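Local coordinates for protein uncharacterized ACR, COG1565 superfamily (PDB 4F3N) that is of unknown function but has a methyltransferase-superfamily fold and may act as an S-adenosyl-L-methionine-dependent protein-arginine methyltransferase, at residues A56-L61 against P332-I337; S64-I69 against V237-A242. One frame throughout, in Å; residues are numbered along the deposited sequence. Where two conformers were deposited one is given.

Contact 1 of 2, residues A56-L61 against P332-I337; sequences AQSEAL and PGLQDI
Ser58 and Leu61, one turn apart on helix 52-71, meet the bend of chain formed by Pro332 and Gly333, with Gln57 and Leu334 closing the contact at one end. This is a helix side set against the loop that leads into strand 336-342, a strand of the four-stranded mixed sheet, distinct from the seven-stranded sheet of the methyltransferase fold.

One hydrogen bond crosses the contact: Ser58 OG donates to the carbonyl Pro332 O at 2.7 Å. The hydroxyl is swung anti to the backbone N (chi1 -176°), which carries it off the helix toward the loop. It approaches O at a C=O...donor angle of 129°, tilted 24° from the carbonyl plane. The same oxygen, Pro332 O, also has Ser58 CA 3.3 Å away, a weaker CA-H...O contact that supplements the hydroxyl bond.

The apolar contacts lie around this bond. Leu61 extends CD2 to the peptide between Pro332 and Gly333, 3.5 Å from Gly333 N, and the nearest atom of the proline ring to Leu61 CD2 is Pro332 CB at 3.9 Å. Gly333 has positive phi and no side chain, and Leu61 CD2 sits close against its backbone. Pro332 also touches Tyr81 and Val85 of helix 78-87, so it packs against both helices.

Leu334 brings its two methyls back toward the helix, its CG anti to its own carbonyl carbon, and the same side chain also touches Pro50 in the loop just ahead of helix 52-71. Leu334 CD1 packs on Ser58 CB at 3.9 Å, while Leu334 CD2 sits 3.6 Å from Gln57 OE1.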
loop_
_atom_site.group_PDB
_atom_site.type_symbol
_atom_site.label_atom_id
_atom_site.label_comp_id
_atom_site.label_asym_id
_atom_site.label_seq_id
_atom_site.Cartn_x
_atom_site.Cartn_y
_atom_site.Cartn_z
ATOM N N ALA A 56 -8.029 -10.239 -25.174
ATOM C CA ALA A 56 -7.291 -11.482 -25.393
ATOM C C ALA A 56 -6.377 -11.783 -24.207
ATOM O O ALA A 56 -6.241 -12.953 -23.775
ATOM C CB ALA A 56 -6.453 -11.383 -26.675
ATOM N N GLN A 57 -5.713 -10.748 -23.716
ATOM C CA GLN A 57 -4.866 -10.875 -22.540
ATOM C C GLN A 57 -5.647 -11.332 -21.292
ATOM O O GLN A 57 -5.256 -12.280 -20.589
ATOM C CB GLN A 57 -4.201 -9.531 -22.218
ATOM C CG GLN A 57 -3.516 -9.520 -20.860
ATOM C CD GLN A 57 -2.938 -8.175 -20.490
ATOM O OE1 GLN A 57 -3.473 -7.455 -19.609
ATOM N NE2 GLN A 57 -1.807 -7.854 -21.090
ATOM N N SER A 58 -6.753 -10.643 -21.035
ATOM C CA SER A 58 -7.595 -10.988 -19.885
ATOM C C SER A 58 -8.138 -12.408 -20.025
ATOM O O SER A 58 -8.178 -13.169 -19.059
ATOM C CB SER A 58 -8.753 -9.988 -19.751
ATOM O OG SER A 58 -9.529 -10.223 -18.605
ATOM N N GLU A 59 -8.586 -12.775 -21.228
ATOM C CA GLU A 59 -9.088 -14.147 -21.439
ATOM C C GLU A 59 -8.021 -15.222 -21.210
ATOM O O GLU A 59 -8.328 -16.279 -20.621
ATOM C CB GLU A 59 -9.755 -14.256 -22.814
ATOM C CG GLU A 59 -11.010 -13.413 -22.872
ATOM C CD GLU A 59 -11.625 -13.313 -24.269
ATOM O OE1 GLU A 59 -10.882 -13.332 -25.275
ATOM O OE2 GLU A 59 -12.872 -13.191 -24.369
ATOM N N ALA A 60 -6.763 -14.963 -21.621
ATOM C CA ALA A 60 -5.679 -15.922 -21.430
ATOM C C ALA A 60 -5.422 -16.066 -19.928
ATOM O O ALA A 60 -5.268 -17.194 -19.398
ATOM C CB ALA A 60 -4.413 -15.494 -22.173
ATOM N N LEU A 61 -5.395 -14.924 -19.243
ATOM C CA LEU A 61 -5.133 -14.937 -17.805
ATOM C C LEU A 61 -6.230 -15.708 -17.117
ATOM O O LEU A 61 -5.940 -16.565 -16.286
ATOM C CB LEU A 61 -5.030 -13.533 -17.234
ATOM C CG LEU A 61 -4.894 -13.432 -15.724
ATOM C CD1 LEU A 61 -3.602 -14.096 -15.260
ATOM C CD2 LEU A 61 -4.939 -11.925 -15.396
ATOM N N PRO A 332 -10.168 -10.094 -15.377
ATOM C CA PRO A 332 -8.878 -10.383 -14.760
ATOM C C PRO A 332 -7.699 -9.770 -15.542
ATOM O O PRO A 332 -7.594 -9.940 -16.754
ATOM C CB PRO A 332 -8.798 -11.914 -14.788
ATOM C CG PRO A 332 -10.206 -12.343 -14.710
ATOM C CD PRO A 332 -10.991 -11.310 -15.516
ATOM N N GLY A 333 -6.837 -9.080 -14.833
ATOM C CA GLY A 333 -5.662 -8.468 -15.453
ATOM C C GLY A 333 -5.893 -7.035 -15.883
ATOM O O GLY A 333 -4.915 -6.327 -16.211
ATOM N N LEU A 334 -7.154 -6.587 -15.958
ATOM C CA LEU A 334 -7.464 -5.239 -16.455
ATOM C C LEU A 334 -8.013 -4.303 -15.391
ATOM O O LEU A 334 -8.349 -3.149 -15.676
ATOM C CB LEU A 334 -8.445 -5.297 -17.627
ATOM C CG LEU A 334 -8.061 -6.207 -18.788
ATOM C CD1 LEU A 334 -9.133 -6.126 -19.890
ATOM C CD2 LEU A 334 -6.682 -5.854 -19.348
ATOM N N GLN A 335 -8.127 -4.788 -14.147
ATOM C CA GLN A 335 -8.539 -3.952 -13.061
ATOM C C GLN A 335 -7.661 -4.200 -11.825
ATOM O O GLN A 335 -7.041 -5.265 -11.688
ATOM C CB GLN A 335 -10.034 -4.170 -12.732
ATOM C CG GLN A 335 -10.366 -5.564 -12.190
ATOM C CD GLN A 335 -11.760 -5.648 -11.600
ATOM O OE1 GLN A 335 -12.645 -4.822 -11.893
ATOM N NE2 GLN A 335 -11.989 -6.667 -10.757
ATOM N N ASP A 336 -7.643 -3.192 -10.959
ATOM C CA ASP A 336 -6.958 -3.210 -9.664
ATOM C C ASP A 336 -7.860 -3.948 -8.676
ATOM O O ASP A 336 -9.068 -3.911 -8.802
ATOM C CB ASP A 336 -6.832 -1.741 -9.197
ATOM C CG ASP A 336 -5.813 -1.529 -8.152
ATOM O OD1 ASP A 336 -5.170 -2.503 -7.710
ATOM O OD2 ASP A 336 -5.660 -0.340 -7.778
ATOM N N ILE A 337 -7.255 -4.593 -7.684
ATOM C CA ILE A 337 -7.980 -5.171 -6.558
ATOM C C ILE A 337 -7.197 -4.752 -5.311
ATOM O O ILE A 337 -5.979 -4.976 -5.247
ATOM C CB ILE A 337 -8.051 -6.725 -6.588
ATOM C CG1 ILE A 337 -8.670 -7.239 -7.921
ATOM C CG2 ILE A 337 -8.875 -7.205 -5.380
ATOM C CD1 ILE A 337 -8.564 -8.750 -8.140
#

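Contact 2 of 2, residues S64-I69 against V237-A242; sequences SLRAEI and VSIDDA
Helix 64-69 passes strand 237-239 almost perpendicularly, at an interaxial angle of 96° and a closest approach of 8.5 Å; the CA atoms of Ile69 and Ser238 come nearest, at 6.6 Å, with the CA atoms of Arg66 and Ile239 the next pair. The strand is the end of 231-239 in the antiparallel sheet, and the helix lies across one face of it.

Ile69 fills the middle. Its CG1 branch, anti to the carbonyl carbon (chi1 -70°), reaches toward Val237 and sets Ile69 CD1 3.8 Å from Val237 CG1, the two side chains crossing at about a right angle. The other branch, CG2, rests over the strand backbone near Ser238 CA and meets Ile239 CG1 at 4.1 Å. Ile76 of strand 76-77 touches both Ile69 and Val237, extending this apolar patch.

At the more open end, Ile239 points its CD1 at the aliphatic stem of Arg66, 3.4 Å from Arg66 CG and 3.9 Å from Arg66 CD. Again the side chains cross nearly at right angles. The side chain of Ser238 leaves the strand on the side away from the helix, and its OG hydrogen-bonds Gly74 O, while Phe245 of strand 245-250 lies against Ile239.

No hydrogen bond links the two segments. The helix is therefore seated on the sheet by methyl and methylene contacts, and even the charged Arg66 contributes only its hydrocarbon part to them.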
loop_
_atom_site.group_PDB
_atom_site.type_symbol
_atom_site.label_atom_id
_atom_site.label_comp_id
_atom_site.label_asym_id
_atom_site.label_seq_id
_atom_site.Cartn_x
_atom_site.Cartn_y
_atom_site.Cartn_z
ATOM N N SER A 64 -5.982 -19.468 -17.653
ATOM C CA SER A 64 -4.933 -20.027 -16.840
ATOM C C SER A 64 -5.388 -20.215 -15.399
ATOM O O SER A 64 -5.067 -21.213 -14.753
ATOM C CB SER A 64 -3.642 -19.188 -16.918
ATOM O OG SER A 64 -3.745 -18.008 -16.119
ATOM N N LEU A 65 -6.160 -19.262 -14.883
ATOM C CA LEU A 65 -6.702 -19.404 -13.538
ATOM C C LEU A 65 -7.773 -20.473 -13.420
ATOM O O LEU A 65 -7.807 -21.205 -12.453
ATOM C CB LEU A 65 -7.274 -18.058 -13.036
ATOM C CG LEU A 65 -6.261 -17.237 -12.283
ATOM C CD1 LEU A 65 -6.711 -15.799 -12.159
ATOM C CD2 LEU A 65 -5.858 -17.907 -10.964
ATOM N N ARG A 66 -8.660 -20.579 -14.401
ATOM C CA ARG A 66 -9.650 -21.642 -14.400
ATOM C C ARG A 66 -8.967 -23.037 -14.433
ATOM O O ARG A 66 -9.349 -23.973 -13.724
ATOM C CB ARG A 66 -10.586 -21.525 -15.589
ATOM C CG ARG A 66 -11.610 -20.410 -15.469
ATOM C CD ARG A 66 -12.784 -20.669 -16.430
ATOM N NE ARG A 66 -12.297 -20.566 -17.783
ATOM C CZ ARG A 66 -12.147 -19.423 -18.457
ATOM N NH1 ARG A 66 -12.528 -18.254 -17.938
ATOM N NH2 ARG A 66 -11.647 -19.458 -19.682
ATOM N N ALA A 67 -7.910 -23.124 -15.219
ATOM C CA ALA A 67 -7.171 -24.386 -15.304
ATOM C C ALA A 67 -6.485 -24.732 -13.980
ATOM O O ALA A 67 -6.485 -25.877 -13.551
ATOM C CB ALA A 67 -6.151 -24.322 -16.443
ATOM N N GLU A 68 -5.909 -23.738 -13.327
ATOM C CA GLU A 68 -5.313 -23.948 -12.037
ATOM C C GLU A 68 -6.315 -24.375 -10.995
ATOM O O GLU A 68 -6.076 -25.324 -10.231
ATOM C CB GLU A 68 -4.618 -22.681 -11.551
ATOM C CG GLU A 68 -3.931 -22.968 -10.229
ATOM C CD GLU A 68 -2.925 -21.945 -9.824
ATOM O OE1 GLU A 68 -2.384 -21.240 -10.688
ATOM O OE2 GLU A 68 -2.681 -21.903 -8.589
ATOM N N ILE A 69 -7.472 -23.697 -10.973
ATOM C CA ILE A 69 -8.527 -24.059 -10.033
ATOM C C ILE A 69 -9.011 -25.499 -10.237
ATOM O O ILE A 69 -9.128 -26.258 -9.272
ATOM C CB ILE A 69 -9.716 -23.080 -10.105
ATOM C CG1 ILE A 69 -9.305 -21.716 -9.544
ATOM C CG2 ILE A 69 -10.914 -23.641 -9.304
ATOM C CD1 ILE A 69 -10.344 -20.647 -9.799
ATOM N N VAL A 237 -12.037 -19.177 -4.241
ATOM C CA VAL A 237 -12.526 -19.059 -5.593
ATOM C C VAL A 237 -12.697 -20.435 -6.228
ATOM O O VAL A 237 -11.770 -21.263 -6.180
ATOM C CB VAL A 237 -11.594 -18.191 -6.440
ATOM C CG1 VAL A 237 -12.233 -17.978 -7.821
ATOM C CG2 VAL A 237 -11.370 -16.824 -5.795
ATOM N N SER A 238 -13.879 -20.645 -6.822
ATOM C CA SER A 238 -14.211 -21.828 -7.585
ATOM C C SER A 238 -14.697 -21.435 -8.981
ATOM O O SER A 238 -14.702 -20.266 -9.326
ATOM C CB SER A 238 -15.284 -22.629 -6.868
ATOM O OG SER A 238 -14.747 -23.214 -5.691
ATOM N N ILE A 239 -15.057 -22.417 -9.800
ATOM C CA ILE A 239 -15.662 -22.163 -11.102
ATOM C C ILE A 239 -17.044 -22.788 -11.074
ATOM O O ILE A 239 -17.202 -23.900 -10.576
ATOM C CB ILE A 239 -14.784 -22.820 -12.204
ATOM C CG1 ILE A 239 -13.397 -22.136 -12.232
ATOM C CG2 ILE A 239 -15.352 -22.677 -13.605
ATOM C CD1 ILE A 239 -13.481 -20.681 -12.602
ATOM N N ASP A 240 -18.044 -22.107 -11.607
ATOM C CA ASP A 240 -19.370 -22.701 -11.728
ATOM C C ASP A 240 -19.531 -23.498 -13.027
ATOM O O ASP A 240 -18.577 -23.689 -13.802
ATOM C CB ASP A 240 -20.450 -21.632 -11.532
ATOM C CG ASP A 240 -20.586 -20.689 -12.718
ATOM O OD1 ASP A 240 -20.051 -20.961 -13.819
ATOM O OD2 ASP A 240 -21.246 -19.660 -12.528
ATOM N N ASP A 241 -20.748 -24.016 -13.231
ATOM C CA ASP A 241 -21.014 -24.930 -14.326
ATOM C C ASP A 241 -20.971 -24.217 -15.674
ATOM O O ASP A 241 -20.848 -24.869 -16.703
ATOM C CB ASP A 241 -22.349 -25.664 -14.116
ATOM C CG ASP A 241 -23.520 -24.713 -13.909
ATOM O OD1 ASP A 241 -23.332 -23.678 -13.249
ATOM O OD2 ASP A 241 -24.626 -24.996 -14.410
ATOM N N ALA A 242 -21.060 -22.879 -15.662
ATOM C CA ALA A 242 -20.872 -22.064 -16.896
ATOM C C ALA A 242 -19.460 -21.547 -17.048
ATOM O O ALA A 242 -19.201 -20.672 -17.893
ATOM C CB ALA A 242 -21.815 -20.865 -16.906
#

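How the contacts relate
Both contacts draw on helix 52-71: contact 1 uses its earlier turns and contact 2 its later ones, and their centres are 14 Å apart. One helix thus packs on the strand end of the antiparallel sheet and on the loop that enters the four-stranded sheet. Helix 78-87 ties them further, since its Tyr81 touches Pro332 of contact 1 and Val237 of contact 2. Along the chain, contact 2 nests within the span closed by contact 1. Their centres lie about 21 and 28 Å from the centre of the chain, away from Thr113 and Asn214, which bind S-adenosyl-L-homocysteine in another structure of this protein; no ligand is bound to this chain.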